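Local coordinates for histone-lysine N-methyltransferase SETMAR (Homo sapiens, PDB 3BO5), which methylates histone H3 with S-adenosyl-L-methionine as methyl donor through this SET domain and, fused to a mariner transposase, takes part in DNA double-strand break repair, at residues Lys237-Val240 with Pro241-Leu245; Phe145-Lys148 with Gly149-Val152; Glu164-Arg167 with Arg168-Leu171. The protein carries 2 engineered substitutions. All blocks are in the same frame, centred on the assembly; numbering follows the deposited sequence.

Contact 1 of 3, residues Lys237-Val240 with Pro241-Leu245; sequences KDIV and PEEEL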
# COMPACT_ATOMS: atom_id res chain seq x y z
N LYS A 237 9.96 -2.93 -10.65
CA LYS A 237 10.78 -3.74 -11.58
C LYS A 237 10.03 -5.04 -11.84
O LYS A 237 9.07 -5.33 -11.15
CB LYS A 237 12.19 -4.00 -11.02
CG LYS A 237 12.20 -4.59 -9.63
CD LYS A 237 13.58 -4.30 -8.93
CE LYS A 237 13.64 -3.00 -8.11
NZ LYS A 237 15.10 -2.80 -7.66
N ASP A 238 10.45 -5.86 -12.80
CA ASP A 238 9.82 -7.16 -12.92
C ASP A 238 10.15 -7.99 -11.66
O ASP A 238 11.33 -8.01 -11.21
CB ASP A 238 10.41 -7.93 -14.11
CG ASP A 238 9.95 -7.39 -15.46
OD1 ASP A 238 9.00 -6.56 -15.56
OD2 ASP A 238 10.59 -7.79 -16.48
N ILE A 239 9.14 -8.61 -11.11
CA ILE A 239 9.31 -9.44 -9.88
C ILE A 239 9.00 -10.88 -10.27
O ILE A 239 8.01 -11.17 -10.92
CB ILE A 239 8.28 -8.94 -8.84
CG1 ILE A 239 8.58 -7.45 -8.56
CG2 ILE A 239 8.34 -9.85 -7.60
CD1 ILE A 239 7.52 -6.75 -7.69
N VAL A 240 9.89 -11.79 -9.87
CA VAL A 240 9.79 -13.13 -10.39
C VAL A 240 9.05 -14.01 -9.44
O VAL A 240 8.88 -13.66 -8.26
CB VAL A 240 11.24 -13.69 -10.65
CG1 VAL A 240 11.91 -12.79 -11.62
CG2 VAL A 240 12.06 -13.92 -9.33
N PRO A 241 8.61 -15.21 -9.87
CA PRO A 241 7.92 -16.05 -8.93
C PRO A 241 8.75 -16.36 -7.68
O PRO A 241 9.95 -16.60 -7.75
CB PRO A 241 7.63 -17.33 -9.75
CG PRO A 241 7.56 -16.78 -11.20
CD PRO A 241 8.70 -15.79 -11.24
N GLU A 242 8.07 -16.31 -6.54
CA GLU A 242 8.65 -16.58 -5.21
C GLU A 242 9.50 -15.42 -4.69
O GLU A 242 10.00 -15.53 -3.56
CB GLU A 242 9.43 -17.90 -5.11
CG GLU A 242 8.50 -19.10 -5.25
CD GLU A 242 9.18 -20.50 -5.14
OE1 GLU A 242 10.34 -20.60 -4.76
OE2 GLU A 242 8.53 -21.49 -5.53
N GLU A 243 9.58 -14.35 -5.44
CA GLU A 243 10.39 -13.22 -5.01
C GLU A 243 9.59 -12.57 -3.90
O GLU A 243 8.39 -12.24 -4.07
CB GLU A 243 10.61 -12.19 -6.13
CG GLU A 243 11.60 -11.12 -5.72
CD GLU A 243 12.00 -10.24 -6.86
OE1 GLU A 243 11.94 -10.71 -8.03
OE2 GLU A 243 12.42 -9.07 -6.63
N GLU A 244 10.30 -12.26 -2.84
CA GLU A 244 9.67 -11.52 -1.73
C GLU A 244 9.40 -10.07 -2.13
O GLU A 244 10.18 -9.45 -2.87
CB GLU A 244 10.57 -11.46 -0.51
CG GLU A 244 9.95 -10.63 0.65
CD GLU A 244 10.72 -10.77 1.96
OE1 GLU A 244 11.89 -11.30 1.95
OE2 GLU A 244 10.19 -10.33 3.02
N LEU A 245 8.23 -9.59 -1.70
CA LEU A 245 7.76 -8.23 -2.06
C LEU A 245 8.17 -7.29 -0.91
O LEU A 245 8.00 -7.68 0.27
CB LEU A 245 6.24 -8.25 -2.18
CG LEU A 245 5.76 -9.17 -3.32
CD1 LEU A 245 4.27 -9.38 -3.18
CD2 LEU A 245 6.07 -8.55 -4.68
O HOH W 1 12.73 -7.39 -8.67
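The E243 carboxylate has the methyl CG2 of I239 over one face, 3.8 Å from CD, and the backbone N of V240 comes to OE1 from that same side, 35° above the carboxylate plane. The bond from V240 N to E243 OE1 is 3.0 Å long and nearly straight, at 169°. It braces a type II beta turn from V240 to E243, which turns the chain into strand 244-247 of the SET domain. E243 N closes the turn on the carbonyl oxygen of V240 at 3.0 Å, so main chain and side chain of the glutamate both bind V240. P241 suits the second position of the turn because its ring already holds phi negative, whereas E242 takes the third with a positive phi, and its CB leads away from the other segment. The extended E243 chain, with CG opposite the backbone N across CA-CB (chi1 -172°), carries the carboxylate back to V240. A glutamate is the right length here: its aliphatic part lies against I239 CG2, and OE2 is left for N216 ND2 and for a water 2.7 Å from E243 OE2, which also donates to D238 O. The V240 side chain lies outside, with CG2 near OE1. E244, facing the other way, pairs with K136 and N210, two residues of the S-adenosyl-L-methionine site, so the strand that follows the turn borders residues of the cofactor site. On the buried side of the turn the contact is aliphatic: I239 and L245 cross at about a right angle, both packing on L217, and I239 CD1 meets L245 CD2 at 3.8 Å.

Contact 2 of 3, residues Phe145-Lys148 with Gly149-Val152; sequences FIPK and GRFV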
# COMPACT_ATOMS: atom_id res chain seq x y z
N PHE A 145 4.95 -14.31 -11.79
CA PHE A 145 5.66 -13.21 -12.34
C PHE A 145 4.80 -11.94 -12.28
O PHE A 145 3.65 -11.98 -12.68
CB PHE A 145 5.98 -13.49 -13.80
CG PHE A 145 6.91 -12.52 -14.39
CD1 PHE A 145 8.29 -12.62 -14.17
CD2 PHE A 145 6.45 -11.52 -15.22
CE1 PHE A 145 9.16 -11.69 -14.72
CE2 PHE A 145 7.34 -10.61 -15.82
CZ PHE A 145 8.69 -10.68 -15.55
N ILE A 146 5.38 -10.83 -11.84
CA ILE A 146 4.70 -9.55 -11.92
C ILE A 146 5.50 -8.57 -12.79
O ILE A 146 6.58 -8.16 -12.44
CB ILE A 146 4.56 -8.96 -10.50
CG1 ILE A 146 3.76 -9.90 -9.61
CG2 ILE A 146 3.80 -7.54 -10.61
CD1 ILE A 146 3.68 -9.45 -8.13
N PRO A 147 4.93 -8.16 -13.92
CA PRO A 147 5.58 -7.15 -14.77
C PRO A 147 5.76 -5.84 -14.07
O PRO A 147 4.88 -5.39 -13.33
CB PRO A 147 4.58 -6.99 -15.94
CG PRO A 147 3.86 -8.33 -15.99
CD PRO A 147 3.67 -8.65 -14.49
N LYS A 148 6.87 -5.19 -14.36
CA LYS A 148 7.16 -3.84 -13.90
C LYS A 148 5.99 -2.93 -14.13
O LYS A 148 5.43 -2.89 -15.22
CB LYS A 148 8.32 -3.30 -14.70
CG LYS A 148 8.75 -1.91 -14.32
CD LYS A 148 10.05 -1.50 -15.03
CE LYS A 148 10.40 -0.09 -14.63
NZ LYS A 148 11.76 0.31 -15.08
N GLY A 149 5.62 -2.20 -13.09
CA GLY A 149 4.57 -1.23 -13.19
C GLY A 149 3.22 -1.71 -12.77
O GLY A 149 2.33 -0.90 -12.53
N ARG A 150 3.03 -3.01 -12.65
CA ARG A 150 1.73 -3.56 -12.32
C ARG A 150 1.36 -3.31 -10.85
O ARG A 150 2.24 -3.28 -9.95
CB ARG A 150 1.70 -5.06 -12.60
CG ARG A 150 1.56 -5.30 -14.13
CD ARG A 150 0.18 -4.90 -14.74
NE ARG A 150 -0.90 -5.69 -14.17
CZ ARG A 150 -1.15 -6.98 -14.41
NH1 ARG A 150 -0.48 -7.59 -15.38
NH2 ARG A 150 -2.11 -7.63 -13.73
N PHE A 151 0.07 -3.07 -10.59
CA PHE A 151 -0.40 -2.88 -9.22
C PHE A 151 -0.28 -4.19 -8.51
O PHE A 151 -0.73 -5.24 -8.99
CB PHE A 151 -1.90 -2.47 -9.26
CG PHE A 151 -2.54 -2.46 -7.90
CD1 PHE A 151 -2.09 -1.51 -6.95
CD2 PHE A 151 -3.55 -3.37 -7.58
CE1 PHE A 151 -2.70 -1.49 -5.60
CE2 PHE A 151 -4.10 -3.38 -6.28
CZ PHE A 151 -3.70 -2.42 -5.30
N VAL A 152 0.25 -4.10 -7.31
CA VAL A 152 0.49 -5.28 -6.51
C VAL A 152 -0.53 -5.40 -5.36
O VAL A 152 -1.35 -6.30 -5.32
CB VAL A 152 1.92 -5.29 -5.99
CG1 VAL A 152 2.17 -6.44 -5.01
CG2 VAL A 152 2.84 -5.54 -7.23
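The carbonyl oxygen of P147 accepts the backbone N of R150 at 3.1 Å with a fairly straight N-H angle of 160°, the bond that closes a type II beta turn from P147 to R150. The same oxygen is flanked by the first carbons of the arginine side chain, with R150 CB 3.3 Å from P147 O. K148 fills the second position of the turn and extends its side chain outward from the exposed bend, where a lysine is at home. G149 fills the third with a positive phi; a side-chain carbon there would run into the carbonyl oxygen of K148, and glycine is therefore the natural residue. R150 CB points toward P147, and the side chain lies beside it, both running the same way, with R150 CG carrying the packing at 3.9 Å from P147 CB. Bends at chi2 (-69°) and chi3 (-63°) curl the arginine chain and turn its guanidinium back past the proline, with P147 CD only loosely and obliquely beside it, while the side chain also touches C88 and F126. On the inner side the branched I146 supplies CG2 to two neighbours at once: R150 CB at 3.8 Å and V152 CG2 at 4.0 Å. Beta-branched residues suit this buried corner, since their methyl groups fill it close to the backbone. The turn links strand 138-142 to strand 151-160 of the SET domain: G149 and R150 bond through their backbones to A235 and V152 to L233, both on the antiparallel strand 230-235, while I146 and V152 pack against F128 of strand 128-132.

Contact 3 of 3, residues Glu164-Arg167 with Arg168-Leu171; sequences EVQR and RIHL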
# COMPACT_ATOMS: atom_id res chain seq x y z
N GLU A 164 -4.25 9.55 18.17
CA GLU A 164 -4.37 8.09 18.30
C GLU A 164 -3.08 7.37 17.90
O GLU A 164 -2.70 6.40 18.49
CB GLU A 164 -5.55 7.60 17.50
CG GLU A 164 -5.64 6.09 17.51
CD GLU A 164 -6.14 5.53 18.84
OE1 GLU A 164 -6.57 6.33 19.75
OE2 GLU A 164 -6.06 4.30 18.99
N VAL A 165 -2.45 7.89 16.84
CA VAL A 165 -1.12 7.38 16.44
C VAL A 165 -0.11 7.47 17.57
O VAL A 165 0.54 6.49 17.95
CB VAL A 165 -0.60 8.04 15.19
CG1 VAL A 165 0.92 7.66 14.99
CG2 VAL A 165 -1.46 7.50 14.03
N GLN A 166 -0.03 8.66 18.15
CA GLN A 166 0.84 8.84 19.30
C GLN A 166 0.53 7.88 20.42
O GLN A 166 1.44 7.33 21.05
CB GLN A 166 0.68 10.24 19.87
CG GLN A 166 1.21 11.26 18.96
CD GLN A 166 2.73 11.16 18.85
OE1 GLN A 166 3.25 10.91 17.77
NE2 GLN A 166 3.44 11.31 19.99
N ARG A 167 -0.74 7.70 20.72
CA ARG A 167 -1.17 6.81 21.76
C ARG A 167 -0.71 5.38 21.50
O ARG A 167 -0.19 4.71 22.39
CB ARG A 167 -2.68 6.94 21.88
CG ARG A 167 -3.26 6.64 23.25
CD ARG A 167 -4.78 6.46 23.21
NE ARG A 167 -5.16 5.39 22.26
CZ ARG A 167 -5.09 4.09 22.53
NH1 ARG A 167 -4.75 3.65 23.76
NH2 ARG A 167 -5.38 3.23 21.59
N ARG A 168 -0.89 4.90 20.27
CA ARG A 168 -0.51 3.53 19.95
C ARG A 168 0.99 3.31 19.88
O ARG A 168 1.51 2.27 20.32
CB ARG A 168 -1.12 3.14 18.59
CG ARG A 168 -2.62 3.15 18.61
CD ARG A 168 -3.20 2.60 17.31
NE ARG A 168 -4.65 2.51 17.37
CZ ARG A 168 -5.44 1.82 16.53
NH1 ARG A 168 -4.93 1.14 15.51
NH2 ARG A 168 -6.77 1.85 16.73
N ILE A 169 1.70 4.26 19.29
CA ILE A 169 3.14 4.12 19.15
C ILE A 169 3.79 4.03 20.53
O ILE A 169 4.73 3.25 20.69
CB ILE A 169 3.78 5.21 18.26
CG1 ILE A 169 3.71 6.60 18.92
CG2 ILE A 169 3.13 5.22 16.86
CD1 ILE A 169 4.44 7.70 18.15
N HIS A 170 3.27 4.77 21.50
CA HIS A 170 3.98 4.83 22.77
C HIS A 170 3.90 3.52 23.52
O HIS A 170 4.62 3.32 24.49
CB HIS A 170 3.48 5.98 23.61
CG HIS A 170 3.82 7.31 23.04
ND1 HIS A 170 3.08 8.45 23.32
CD2 HIS A 170 4.82 7.70 22.22
CE1 HIS A 170 3.61 9.47 22.67
NE2 HIS A 170 4.67 9.05 22.01
N LEU A 171 3.04 2.61 23.05
CA LEU A 171 2.87 1.29 23.66
C LEU A 171 3.68 0.20 22.96
O LEU A 171 3.74 -0.94 23.44
CB LEU A 171 1.40 0.89 23.64
CG LEU A 171 0.34 1.92 24.00
CD1 LEU A 171 -0.98 1.36 23.52
CD2 LEU A 171 0.30 2.22 25.50
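Two complementary shapes bring E164 and R168 together: the glutamate has CG trans to its backbone N (chi1 175°) and then bends at chi2 (75°), while R168 runs straight from CG to NE and lays that nitrogen against the carboxylate. R168 NE gives a 2.8 Å bond to the anti lone pair of E164 OE2, and R168 NH2 adds a weak one to the same oxygen. R167 grips the same carboxylate side-on with two nitrogens: NE reaches OE1 at 3.0 Å from above the carboxylate plane, and R167 NH2 meets OE2 at 2.9 Å on the syn side. OE2 thus holds both arginines, whose guanidinium planes stand 85° apart, and the shared carboxylate probably offsets the repulsion between the two guanidinium charges. The far end of R168 is taken by D198 and E158, the acidic groups that a long, forked arginine can reach while still serving E164. With an alanine replacing E164, the R167 guanidinium would probably lose its carboxylate mate and be free to swing, and R168 would lose one of its restraints. Further along, Q166 O sits over one face of the H170 ring, 3.0 Å above its plane and offset toward the rim, while it also accepts H170 N at 3.2 Å. The Q166 amide stands nearly perpendicular to that ring, with NE2 3.3 Å from H170 CE1. Backbone bonds from residue i+4 to i, with side chains three and four residues apart paired along one side, are typical of an alpha helix, here helix 162-169 of the SET domain, packed through V165 and R168 on L160.

Overall arrangement
From the N terminus, contact 2 comes first, turning the chain from the loop after strand 138-142 into strand 151-160. Helix 162-169, carrying contact 3, follows that strand. Much later contact 1 turns the chain from the loop after strand 230-235 into strand 244-247. The three lie in series, none enclosing or crossing another. Contacts 1 and 2, their centres about 9 Å apart, touch directly: D238 OD1 probably accepts K148 N, I239 O probably accepts I146 N, and the D238 carboxylate packs on F145. They thus join two loops of the SET domain. Contact 3 stands on the opposite side of the chain's centre, about 33 Å from contact 1, centre to centre.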